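Local atomic coordinates of TsrE (Streptomyces laurentii, PDB entry 7CWW), a protein that is probably a cyclase of thiopeptide antibiotic biosynthesis, related in sequence to the C-terminal region of lantibiotic dehydratases. Residues Thr39-Glu47 and Trp113-Leu124; Asn94-Gly105 and Arg248-Arg256. All coordinates share one frame; numbering follows the deposited sequence.

Contact 1 of 2, residues Thr39-Glu47 and Trp113-Leu124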
loop_
_atom_site.group_PDB
_atom_site.type_symbol
_atom_site.label_atom_id
_atom_site.label_comp_id
_atom_site.label_asym_id
_atom_site.label_seq_id
_atom_site.Cartn_x
_atom_site.Cartn_y
_atom_site.Cartn_z
ATOM N N THR A 39 -16.849 -20.377 11.374
ATOM C CA THR A 39 -15.539 -19.863 11.000
ATOM C C THR A 39 -15.112 -18.861 12.065
ATOM O O THR A 39 -15.947 -18.119 12.587
ATOM C CB THR A 39 -15.591 -19.212 9.603
ATOM O OG1 THR A 39 -15.868 -20.220 8.622
ATOM C CG2 THR A 39 -14.279 -18.505 9.250
ATOM N N ASP A 40 -13.821 -18.858 12.406
ATOM C CA ASP A 40 -13.336 -17.942 13.439
ATOM C C ASP A 40 -13.223 -16.521 12.906
ATOM O O ASP A 40 -13.738 -15.578 13.514
ATOM C CB ASP A 40 -11.986 -18.413 13.974
ATOM C CG ASP A 40 -12.094 -19.697 14.778
ATOM O OD1 ASP A 40 -12.929 -19.759 15.708
ATOM O OD2 ASP A 40 -11.347 -20.646 14.476
ATOM N N SER A 41 -12.538 -16.348 11.778
ATOM C CA SER A 41 -12.346 -15.041 11.165
ATOM C C SER A 41 -11.934 -15.297 9.724
ATOM O O SER A 41 -11.605 -16.425 9.353
ATOM C CB SER A 41 -11.284 -14.218 11.910
ATOM O OG SER A 41 -10.037 -14.902 11.911
ATOM N N TRP A 42 -11.934 -14.240 8.910
ATOM C CA TRP A 42 -11.457 -14.388 7.541
ATOM C C TRP A 42 -10.858 -13.076 7.054
ATOM O O TRP A 42 -11.122 -12.009 7.607
ATOM C CB TRP A 42 -12.587 -14.847 6.601
ATOM C CG TRP A 42 -13.640 -13.801 6.320
ATOM C CD1 TRP A 42 -14.687 -13.431 7.131
ATOM C CD2 TRP A 42 -13.761 -13.019 5.126
ATOM N NE1 TRP A 42 -15.443 -12.454 6.514
ATOM C CE2 TRP A 42 -14.898 -12.188 5.280
ATOM C CE3 TRP A 42 -13.012 -12.937 3.942
ATOM C CZ2 TRP A 42 -15.302 -11.280 4.290
ATOM C CZ3 TRP A 42 -13.414 -12.045 2.955
ATOM C CH2 TRP A 42 -14.554 -11.227 3.136
ATOM N N PHE A 43 -10.033 -13.175 6.010
ATOM C CA PHE A 43 -9.621 -12.004 5.249
ATOM C C PHE A 43 -9.444 -12.416 3.802
ATOM O O PHE A 43 -9.570 -13.594 3.448
ATOM C CB PHE A 43 -8.346 -11.336 5.816
ATOM C CG PHE A 43 -7.062 -12.164 5.692
ATOM C CD1 PHE A 43 -6.645 -12.986 6.738
ATOM C CD2 PHE A 43 -6.249 -12.057 4.572
ATOM C CE1 PHE A 43 -5.460 -13.714 6.658
ATOM C CE2 PHE A 43 -5.060 -12.792 4.474
ATOM C CZ PHE A 43 -4.663 -13.615 5.528
ATOM N N TYR A 44 -9.208 -11.425 2.943
ATOM C CA TYR A 44 -8.969 -11.710 1.532
ATOM C C TYR A 44 -7.743 -10.944 1.069
ATOM O O TYR A 44 -7.378 -9.917 1.646
ATOM C CB TYR A 44 -10.182 -11.349 0.630
ATOM C CG TYR A 44 -10.296 -9.865 0.312
ATOM C CD1 TYR A 44 -9.661 -9.314 -0.803
ATOM C CD2 TYR A 44 -11.053 -9.014 1.127
ATOM C CE1 TYR A 44 -9.755 -7.936 -1.087
ATOM C CE2 TYR A 44 -11.171 -7.639 0.838
ATOM C CZ TYR A 44 -10.521 -7.113 -0.264
ATOM O OH TYR A 44 -10.619 -5.767 -0.556
ATOM N N LEU A 45 -7.090 -11.482 0.040
ATOM C CA LEU A 45 -6.057 -10.776 -0.700
ATOM C C LEU A 45 -6.395 -10.888 -2.174
ATOM O O LEU A 45 -7.150 -11.770 -2.590
ATOM C CB LEU A 45 -4.634 -11.344 -0.451
ATOM C CG LEU A 45 -4.089 -11.276 0.983
ATOM C CD1 LEU A 45 -2.715 -11.976 1.098
ATOM C CD2 LEU A 45 -4.019 -9.808 1.503
ATOM N N ARG A 46 -5.839 -9.985 -2.967
ATOM C CA ARG A 46 -5.944 -10.092 -4.415
ATOM C C ARG A 46 -4.534 -10.063 -4.970
ATOM O O ARG A 46 -3.759 -9.151 -4.660
ATOM C CB ARG A 46 -6.804 -8.979 -4.995
ATOM C CG ARG A 46 -8.257 -9.097 -4.511
ATOM C CD ARG A 46 -9.011 -7.815 -4.701
ATOM N NE ARG A 46 -9.548 -7.696 -6.051
ATOM C CZ ARG A 46 -10.128 -6.595 -6.517
ATOM N NH1 ARG A 46 -10.598 -6.554 -7.759
ATOM N NH2 ARG A 46 -10.247 -5.541 -5.734
ATOM N N GLU A 47 -4.181 -11.101 -5.723
ATOM C CA GLU A 47 -2.807 -11.281 -6.161
ATOM C C GLU A 47 -2.839 -11.736 -7.616
ATOM O O GLU A 47 -3.905 -11.808 -8.236
ATOM C CB GLU A 47 -2.076 -12.274 -5.244
ATOM C CG GLU A 47 -2.200 -11.982 -3.756
ATOM C CD GLU A 47 -1.365 -12.937 -2.917
ATOM O OE1 GLU A 47 -0.120 -12.788 -2.917
ATOM O OE2 GLU A 47 -1.954 -13.833 -2.271
ATOM N N TRP A 113 -5.123 -7.364 8.283
ATOM C CA TRP A 113 -5.975 -7.643 7.130
ATOM C C TRP A 113 -7.383 -8.048 7.563
ATOM O O TRP A 113 -8.372 -7.607 6.970
ATOM C CB TRP A 113 -5.338 -8.741 6.272
ATOM C CG TRP A 113 -4.127 -8.267 5.483
ATOM C CD1 TRP A 113 -3.891 -6.999 5.022
ATOM C CD2 TRP A 113 -2.988 -9.051 5.094
ATOM N NE1 TRP A 113 -2.683 -6.953 4.359
ATOM C CE2 TRP A 113 -2.113 -8.200 4.385
ATOM C CE3 TRP A 113 -2.638 -10.394 5.257
ATOM C CZ2 TRP A 113 -0.905 -8.651 3.848
ATOM C CZ3 TRP A 113 -1.436 -10.837 4.737
ATOM C CH2 TRP A 113 -0.586 -9.971 4.028
ATOM N N THR A 114 -7.488 -8.900 8.591
ATOM C CA THR A 114 -8.796 -9.300 9.106
ATOM C C THR A 114 -9.570 -8.085 9.603
ATOM O O THR A 114 -10.742 -7.889 9.263
ATOM C CB THR A 114 -8.614 -10.321 10.240
ATOM O OG1 THR A 114 -7.894 -11.458 9.752
ATOM C CG2 THR A 114 -9.961 -10.783 10.826
ATOM N N GLU A 115 -8.918 -7.239 10.401
ATOM C CA GLU A 115 -9.643 -6.124 10.996
ATOM C C GLU A 115 -9.990 -5.044 9.986
ATOM O O GLU A 115 -10.927 -4.277 10.228
ATOM C CB GLU A 115 -8.828 -5.535 12.146
ATOM C CG GLU A 115 -8.654 -6.526 13.284
ATOM C CD GLU A 115 -8.135 -5.877 14.549
ATOM O OE1 GLU A 115 -7.300 -4.944 14.451
ATOM O OE2 GLU A 115 -8.556 -6.314 15.638
ATOM N N THR A 116 -9.257 -4.944 8.874
ATOM C CA THR A 116 -9.568 -3.953 7.851
ATOM C C THR A 116 -10.358 -4.530 6.686
ATOM O O THR A 116 -10.606 -3.814 5.714
ATOM C CB THR A 116 -8.285 -3.297 7.318
ATOM O OG1 THR A 116 -7.406 -4.305 6.802
ATOM C CG2 THR A 116 -7.577 -2.532 8.424
ATOM N N THR A 117 -10.751 -5.804 6.753
ATOM C CA THR A 117 -11.623 -6.366 5.721
ATOM C C THR A 117 -12.978 -5.657 5.639
ATOM O O THR A 117 -13.412 -5.340 4.518
ATOM C CB THR A 117 -11.786 -7.873 5.957
ATOM O OG1 THR A 117 -10.529 -8.538 5.717
ATOM C CG2 THR A 117 -12.865 -8.455 5.025
ATOM N N PRO A 118 -13.689 -5.374 6.741
ATOM C CA PRO A 118 -14.923 -4.569 6.598
ATOM C C PRO A 118 -14.699 -3.234 5.908
ATOM O O PRO A 118 -15.522 -2.828 5.077
ATOM C CB PRO A 118 -15.398 -4.381 8.053
ATOM C CG PRO A 118 -14.914 -5.619 8.758
ATOM C CD PRO A 118 -13.572 -5.954 8.097
ATOM N N LEU A 119 -13.607 -2.535 6.233
ATOM C CA LEU A 119 -13.316 -1.260 5.580
ATOM C C LEU A 119 -13.090 -1.451 4.091
ATOM O O LEU A 119 -13.622 -0.697 3.263
ATOM C CB LEU A 119 -12.082 -0.604 6.210
ATOM C CG LEU A 119 -11.517 0.587 5.426
ATOM C CD1 LEU A 119 -12.482 1.779 5.457
ATOM C CD2 LEU A 119 -10.143 0.996 5.981
ATOM N N ALA A 120 -12.283 -2.448 3.732
ATOM C CA ALA A 120 -12.009 -2.694 2.321
ATOM C C ALA A 120 -13.303 -2.974 1.567
ATOM O O ALA A 120 -13.542 -2.410 0.492
ATOM C CB ALA A 120 -11.011 -3.847 2.176
ATOM N N LEU A 121 -14.180 -3.804 2.147
ATOM C CA LEU A 121 -15.442 -4.122 1.480
ATOM C C LEU A 121 -16.333 -2.894 1.378
ATOM O O LEU A 121 -16.953 -2.651 0.334
ATOM C CB LEU A 121 -16.178 -5.231 2.229
ATOM C CG LEU A 121 -15.425 -6.561 2.346
ATOM C CD1 LEU A 121 -16.123 -7.474 3.348
ATOM C CD2 LEU A 121 -15.394 -7.196 0.973
ATOM N N ASP A 122 -16.427 -2.123 2.462
ATOM C CA ASP A 122 -17.241 -0.911 2.442
ATOM C C ASP A 122 -16.736 0.060 1.389
ATOM O O ASP A 122 -17.529 0.734 0.720
ATOM C CB ASP A 122 -17.218 -0.244 3.817
ATOM C CG ASP A 122 -18.067 -0.975 4.836
ATOM O OD1 ASP A 122 -18.811 -1.904 4.440
ATOM O OD2 ASP A 122 -17.968 -0.627 6.034
ATOM N N THR A 123 -15.411 0.147 1.243
ATOM C CA THR A 123 -14.806 1.021 0.243
ATOM C C THR A 123 -15.187 0.582 -1.166
ATOM O O THR A 123 -15.622 1.401 -1.986
ATOM C CB THR A 123 -13.282 1.027 0.426
ATOM O OG1 THR A 123 -12.952 1.493 1.746
ATOM C CG2 THR A 123 -12.608 1.901 -0.609
ATOM N N LEU A 124 -15.036 -0.716 -1.457
ATOM C CA LEU A 124 -15.469 -1.258 -2.745
ATOM C C LEU A 124 -16.958 -1.014 -2.984
ATOM O O LEU A 124 -17.359 -0.589 -4.075
ATOM C CB LEU A 124 -15.154 -2.753 -2.815
ATOM C CG LEU A 124 -13.649 -3.046 -2.729
ATOM C CD1 LEU A 124 -13.401 -4.542 -2.707
ATOM C CD2 LEU A 124 -12.905 -2.375 -3.892
HETATM O O HOH W 1 -8.604 -14.162 9.697
HETATM O O HOH W 2 -12.864 -10.096 8.457
#
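L45 lays its CD2 methyl over the six-membered ring of W113, 3.8 Å from the ring centroid and 12° off the normal, a CH-pi contact. It belongs to the packing of helix 106-127 on strand 39-49, an outermost strand of a three-stranded antiparallel sheet. The segment axes approach to 7.0 Å at 69°. F43 and L45 form backbone hydrogen bonds with R58 and R56 on the neighbouring strand, whereas the helix covers the other edge and gathers side chains from both faces. From one face, F43 meets W113 obliquely, CE2 to CE3 at 3.5 Å. From the other, W42 and Y44 start away from the helix but fold back, CG lying between the backbone N and the carbonyl carbon (chi1 71° in W42). The W42 indole thereby receives T117 CG2 over one face, while its NE1 is hydrogen-bonded to D31; the phenol of Y44 reaches A120, OH to CB at 3.4 Å. No direct hydrogen bond joins the segments, but water does: one molecule bridges S41 OG and T114 OG1, and another donates to W42 O at 2.7 Å and to T114 O. The helix kinks at P118 and L119, whose backbone N atoms make no hydrogen bond to the preceding turn; just before the kink, T117 OG1, which also accepts a hydrogen bond from R326, donates to W113 O at 2.7 Å.

Contact 2 of 2, residues Asn94-Gly105 and Arg248-Arg256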
loop_
_atom_site.group_PDB
_atom_site.type_symbol
_atom_site.label_atom_id
_atom_site.label_comp_id
_atom_site.label_asym_id
_atom_site.label_seq_id
_atom_site.Cartn_x
_atom_site.Cartn_y
_atom_site.Cartn_z
ATOM N N ASN A 94 1.818 -17.169 0.655
ATOM C CA ASN A 94 3.180 -16.829 1.054
ATOM C C ASN A 94 3.151 -16.411 2.522
ATOM O O ASN A 94 2.573 -15.375 2.867
ATOM C CB ASN A 94 3.739 -15.716 0.167
ATOM C CG ASN A 94 5.219 -15.444 0.409
ATOM O OD1 ASN A 94 5.787 -15.837 1.430
ATOM N ND2 ASN A 94 5.853 -14.781 -0.547
ATOM N N HIS A 95 3.772 -17.217 3.384
ATOM C CA HIS A 95 3.838 -16.928 4.811
ATOM C C HIS A 95 4.945 -15.940 5.157
ATOM O O HIS A 95 5.108 -15.595 6.332
ATOM C CB HIS A 95 4.058 -18.221 5.610
ATOM C CG HIS A 95 2.935 -19.206 5.503
ATOM N ND1 HIS A 95 2.719 -19.972 4.376
ATOM C CD2 HIS A 95 1.974 -19.563 6.388
ATOM C CE1 HIS A 95 1.670 -20.754 4.570
ATOM N NE2 HIS A 95 1.202 -20.526 5.782
ATOM N N GLU A 96 5.723 -15.504 4.170
ATOM C CA GLU A 96 6.933 -14.725 4.401
ATOM C C GLU A 96 7.021 -13.671 3.296
ATOM O O GLU A 96 7.997 -13.586 2.556
ATOM C CB GLU A 96 8.166 -15.640 4.438
ATOM C CG GLU A 96 9.412 -15.009 5.063
ATOM C CD GLU A 96 10.632 -15.926 5.039
ATOM O OE1 GLU A 96 10.655 -16.883 4.234
ATOM O OE2 GLU A 96 11.578 -15.690 5.822
ATOM N N HIS A 97 5.963 -12.866 3.166
ATOM C CA HIS A 97 5.917 -11.866 2.105
ATOM C C HIS A 97 7.066 -10.880 2.253
ATOM O O HIS A 97 7.445 -10.500 3.368
ATOM C CB HIS A 97 4.570 -11.118 2.114
ATOM C CG HIS A 97 3.537 -11.736 1.220
ATOM N ND1 HIS A 97 3.715 -11.879 -0.147
ATOM C CD2 HIS A 97 2.323 -12.270 1.500
ATOM C CE1 HIS A 97 2.652 -12.470 -0.666
ATOM N NE2 HIS A 97 1.790 -12.713 0.310
ATOM N N ASP A 98 7.624 -10.466 1.119
ATOM C CA ASP A 98 8.729 -9.520 1.144
ATOM C C ASP A 98 8.315 -8.243 1.862
ATOM O O ASP A 98 7.217 -7.719 1.652
ATOM C CB ASP A 98 9.186 -9.180 -0.272
ATOM C CG ASP A 98 9.772 -10.382 -1.010
ATOM O OD1 ASP A 98 10.105 -11.406 -0.377
ATOM O OD2 ASP A 98 9.916 -10.286 -2.238
ATOM N N TRP A 99 9.200 -7.750 2.724
ATOM C CA TRP A 99 9.060 -6.438 3.349
ATOM C C TRP A 99 7.872 -6.354 4.291
ATOM O O TRP A 99 7.395 -5.253 4.591
ATOM C CB TRP A 99 8.965 -5.328 2.294
ATOM C CG TRP A 99 9.961 -5.486 1.176
ATOM C CD1 TRP A 99 9.690 -5.789 -0.132
ATOM C CD2 TRP A 99 11.381 -5.361 1.273
ATOM N NE1 TRP A 99 10.858 -5.858 -0.851
ATOM C CE2 TRP A 99 11.911 -5.594 -0.013
ATOM C CE3 TRP A 99 12.260 -5.053 2.320
ATOM C CZ2 TRP A 99 13.273 -5.537 -0.277
ATOM C CZ3 TRP A 99 13.616 -5.003 2.054
ATOM C CH2 TRP A 99 14.109 -5.246 0.768
ATOM N N LEU A 100 7.371 -7.486 4.776
ATOM C CA LEU A 100 6.210 -7.479 5.656
ATOM C C LEU A 100 6.571 -7.865 7.086
ATOM O O LEU A 100 5.685 -8.180 7.881
ATOM C CB LEU A 100 5.116 -8.398 5.094
ATOM C CG LEU A 100 3.671 -7.918 5.327
ATOM C CD1 LEU A 100 3.464 -6.506 4.786
ATOM C CD2 LEU A 100 2.628 -8.882 4.724
ATOM N N GLY A 101 7.861 -7.836 7.436
ATOM C CA GLY A 101 8.299 -8.065 8.800
ATOM C C GLY A 101 8.911 -9.428 9.056
ATOM O O GLY A 101 9.474 -9.635 10.139
ATOM N N GLY A 102 8.826 -10.364 8.113
ATOM C CA GLY A 102 9.420 -11.679 8.311
ATOM C C GLY A 102 8.466 -12.629 9.009
ATOM O O GLY A 102 7.293 -12.331 9.243
ATOM N N THR A 103 9.001 -13.795 9.377
ATOM C CA THR A 103 8.167 -14.837 9.971
ATOM C C THR A 103 7.433 -14.328 11.214
ATOM O O THR A 103 6.256 -14.644 11.419
ATOM C CB THR A 103 9.019 -16.059 10.324
ATOM O OG1 THR A 103 9.905 -15.723 11.407
ATOM C CG2 THR A 103 9.840 -16.508 9.121
ATOM N N ALA A 104 8.107 -13.537 12.051
ATOM C CA ALA A 104 7.491 -13.107 13.301
ATOM C C ALA A 104 6.394 -12.077 13.087
ATOM O O ALA A 104 5.605 -11.832 14.013
ATOM C CB ALA A 104 8.556 -12.547 14.241
ATOM N N GLY A 105 6.320 -11.480 11.893
ATOM C CA GLY A 105 5.341 -10.465 11.578
ATOM C C GLY A 105 4.071 -10.966 10.939
ATOM O O GLY A 105 3.163 -10.169 10.686
ATOM N N ARG A 248 12.246 -8.738 16.830
ATOM C CA ARG A 248 11.440 -9.777 16.213
ATOM C C ARG A 248 11.146 -9.523 14.740
ATOM O O ARG A 248 11.008 -10.480 13.975
ATOM C CB ARG A 248 10.118 -9.923 16.979
ATOM C CG ARG A 248 10.268 -10.619 18.354
ATOM C CD ARG A 248 8.887 -10.873 18.966
ATOM N NE ARG A 248 8.243 -9.621 19.360
ATOM C CZ ARG A 248 7.132 -9.127 18.814
ATOM N NH1 ARG A 248 6.645 -7.976 19.255
ATOM N NH2 ARG A 248 6.514 -9.771 17.829
ATOM N N PHE A 249 11.041 -8.262 14.328
ATOM C CA PHE A 249 10.647 -7.905 12.973
ATOM C C PHE A 249 11.885 -7.530 12.170
ATOM O O PHE A 249 12.796 -6.870 12.683
ATOM C CB PHE A 249 9.659 -6.733 12.971
ATOM C CG PHE A 249 8.279 -7.074 13.472
ATOM C CD1 PHE A 249 7.978 -8.339 13.958
ATOM C CD2 PHE A 249 7.276 -6.114 13.451
ATOM C CE1 PHE A 249 6.697 -8.643 14.413
ATOM C CE2 PHE A 249 5.995 -6.408 13.905
ATOM C CZ PHE A 249 5.706 -7.677 14.391
ATOM N N TYR A 250 11.914 -7.959 10.910
ATOM C CA TYR A 250 13.008 -7.666 9.988
ATOM C C TYR A 250 12.412 -7.396 8.615
ATOM O O TYR A 250 11.408 -8.007 8.241
ATOM C CB TYR A 250 14.020 -8.823 9.928
ATOM C CG TYR A 250 14.674 -9.048 11.261
ATOM C CD1 TYR A 250 15.797 -8.316 11.636
ATOM C CD2 TYR A 250 14.133 -9.948 12.175
ATOM C CE1 TYR A 250 16.373 -8.483 12.886
ATOM C CE2 TYR A 250 14.704 -10.129 13.423
ATOM C CZ TYR A 250 15.824 -9.389 13.774
ATOM O OH TYR A 250 16.389 -9.547 15.017
ATOM N N LEU A 251 13.007 -6.462 7.876
ATOM C CA LEU A 251 12.523 -6.096 6.547
ATOM C C LEU A 251 13.477 -6.688 5.521
ATOM O O LEU A 251 14.641 -6.280 5.437
ATOM C CB LEU A 251 12.411 -4.576 6.406
ATOM C CG LEU A 251 11.330 -3.896 7.264
ATOM C CD1 LEU A 251 11.218 -2.376 6.978
ATOM C CD2 LEU A 251 9.948 -4.574 7.088
ATOM N N TYR A 252 12.997 -7.669 4.759
ATOM C CA TYR A 252 13.835 -8.332 3.774
ATOM C C TYR A 252 12.966 -8.908 2.664
ATOM O O TYR A 252 11.743 -9.012 2.788
ATOM C CB TYR A 252 14.688 -9.428 4.423
ATOM C CG TYR A 252 13.901 -10.530 5.107
ATOM C CD1 TYR A 252 13.511 -10.404 6.436
ATOM C CD2 TYR A 252 13.566 -11.704 4.430
ATOM C CE1 TYR A 252 12.800 -11.411 7.081
ATOM C CE2 TYR A 252 12.857 -12.730 5.068
ATOM C CZ TYR A 252 12.477 -12.568 6.395
ATOM O OH TYR A 252 11.773 -13.558 7.037
ATOM N N ALA A 253 13.631 -9.297 1.576
ATOM C CA ALA A 253 13.044 -10.038 0.479
ATOM C C ALA A 253 13.719 -11.399 0.408
ATOM O O ALA A 253 14.836 -11.597 0.897
ATOM C CB ALA A 253 13.195 -9.305 -0.861
ATOM N N THR A 254 13.019 -12.362 -0.170
ATOM C CA THR A 254 13.535 -13.721 -0.237
ATOM C C THR A 254 13.499 -14.143 -1.695
ATOM O O THR A 254 12.409 -14.144 -2.307
ATOM C CB THR A 254 12.725 -14.688 0.636
ATOM O OG1 THR A 254 12.862 -14.333 2.019
ATOM C CG2 THR A 254 13.231 -16.122 0.443
ATOM N N PRO A 255 14.634 -14.503 -2.294
ATOM C CA PRO A 255 14.588 -15.084 -3.643
ATOM C C PRO A 255 13.837 -16.408 -3.617
ATOM O O PRO A 255 13.969 -17.200 -2.681
ATOM C CB PRO A 255 16.069 -15.264 -4.016
ATOM C CG PRO A 255 16.859 -14.542 -2.949
ATOM C CD PRO A 255 15.989 -14.541 -1.726
ATOM N N ARG A 256 13.018 -16.631 -4.644
ATOM C CA ARG A 256 12.150 -17.802 -4.676
ATOM C C ARG A 256 12.973 -19.072 -4.896
ATOM O O ARG A 256 14.194 -19.041 -5.083
ATOM C CB ARG A 256 11.101 -17.667 -5.777
ATOM C CG ARG A 256 9.837 -16.924 -5.374
ATOM C CD ARG A 256 10.045 -15.419 -5.405
ATOM N NE ARG A 256 8.910 -14.669 -4.865
ATOM C CZ ARG A 256 8.685 -14.459 -3.569
ATOM N NH1 ARG A 256 7.628 -13.756 -3.185
ATOM N NH2 ARG A 256 9.515 -14.947 -2.655
HETATM O O HOH W 3 10.508 -12.640 2.006
HETATM O O HOH W 4 9.923 -11.174 4.703
HETATM O O HOH W 5 10.372 -8.419 5.778
HETATM O O HOH W 6 10.500 -11.751 11.684
#
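The two segments, both without regular helix or strand, run in opposite directions: D98 lies beside A253, their CA atoms 4.4 Å apart, and A104 beside R248. A type II turn from H97 to L100 presents W99 N to Y252 O, a 2.8 Å hydrogen bond. Y250 N returns a hydrogen bond to G101 O at 3.1 Å, nearly straight at the hydrogen. Between these two bonds a water accepts from G101 N and Y252 N and donates to Y250 O; a second joins G101 O, A104 N and R248 O. Water thus fills in between the few direct backbone bonds of this irregular pairing.

The indole of W99 lies across the opposing backbone, with Y252 C 3.9 Å above one face and A253 CB beside its CZ2. D98 reaches the same strip: T254 N meets OD1 at 3.1 Å from above the carboxylate plane, and a third water links that oxygen to E96 O and T254 OG1. Y252 swings back toward 94-105 because its CG sits between the backbone N and the carbonyl carbon (chi1 60°). Its ring passes beside G102 CA, and its OH donates to E96 OE2; the modelled 2.5 Å is so short that the exact length is doubtful. The carboxylate stands almost perpendicular to the ring. At the far end, F249 CE1 touches A104 O at 3.4 Å.

This is an irregular, water-bridged antiparallel pairing of two surface loops beside a ligand pocket: W99 and L251 both touch R314 of helix 308-326, and the side chain of W99 comes within about 4 Å of the bound polyethylene glycol at its nearest atoms.

Overall arrangement
Contact 1 is buried and joins an edge strand to a helix; contact 2 lies largely at the surface and joins two loops. Their centres are 21 Å apart, yet they adjoin: W113 CH2 of contact 1 packs on L100 CD2 of contact 2 at 3.5 Å, and segment 94-105 leads straight into helix 106-127, which carries 113-124. Helix 308-326 touches both, through W322 at L45 and L100 and through R314 at W99. The chemistry follows the setting. Contact 1 relies on aromatic rings and methyl groups, with water as its polar bridge, whereas contact 2 has four direct hydrogen bonds, three of them from backbone N-H groups, reinforced by several waters.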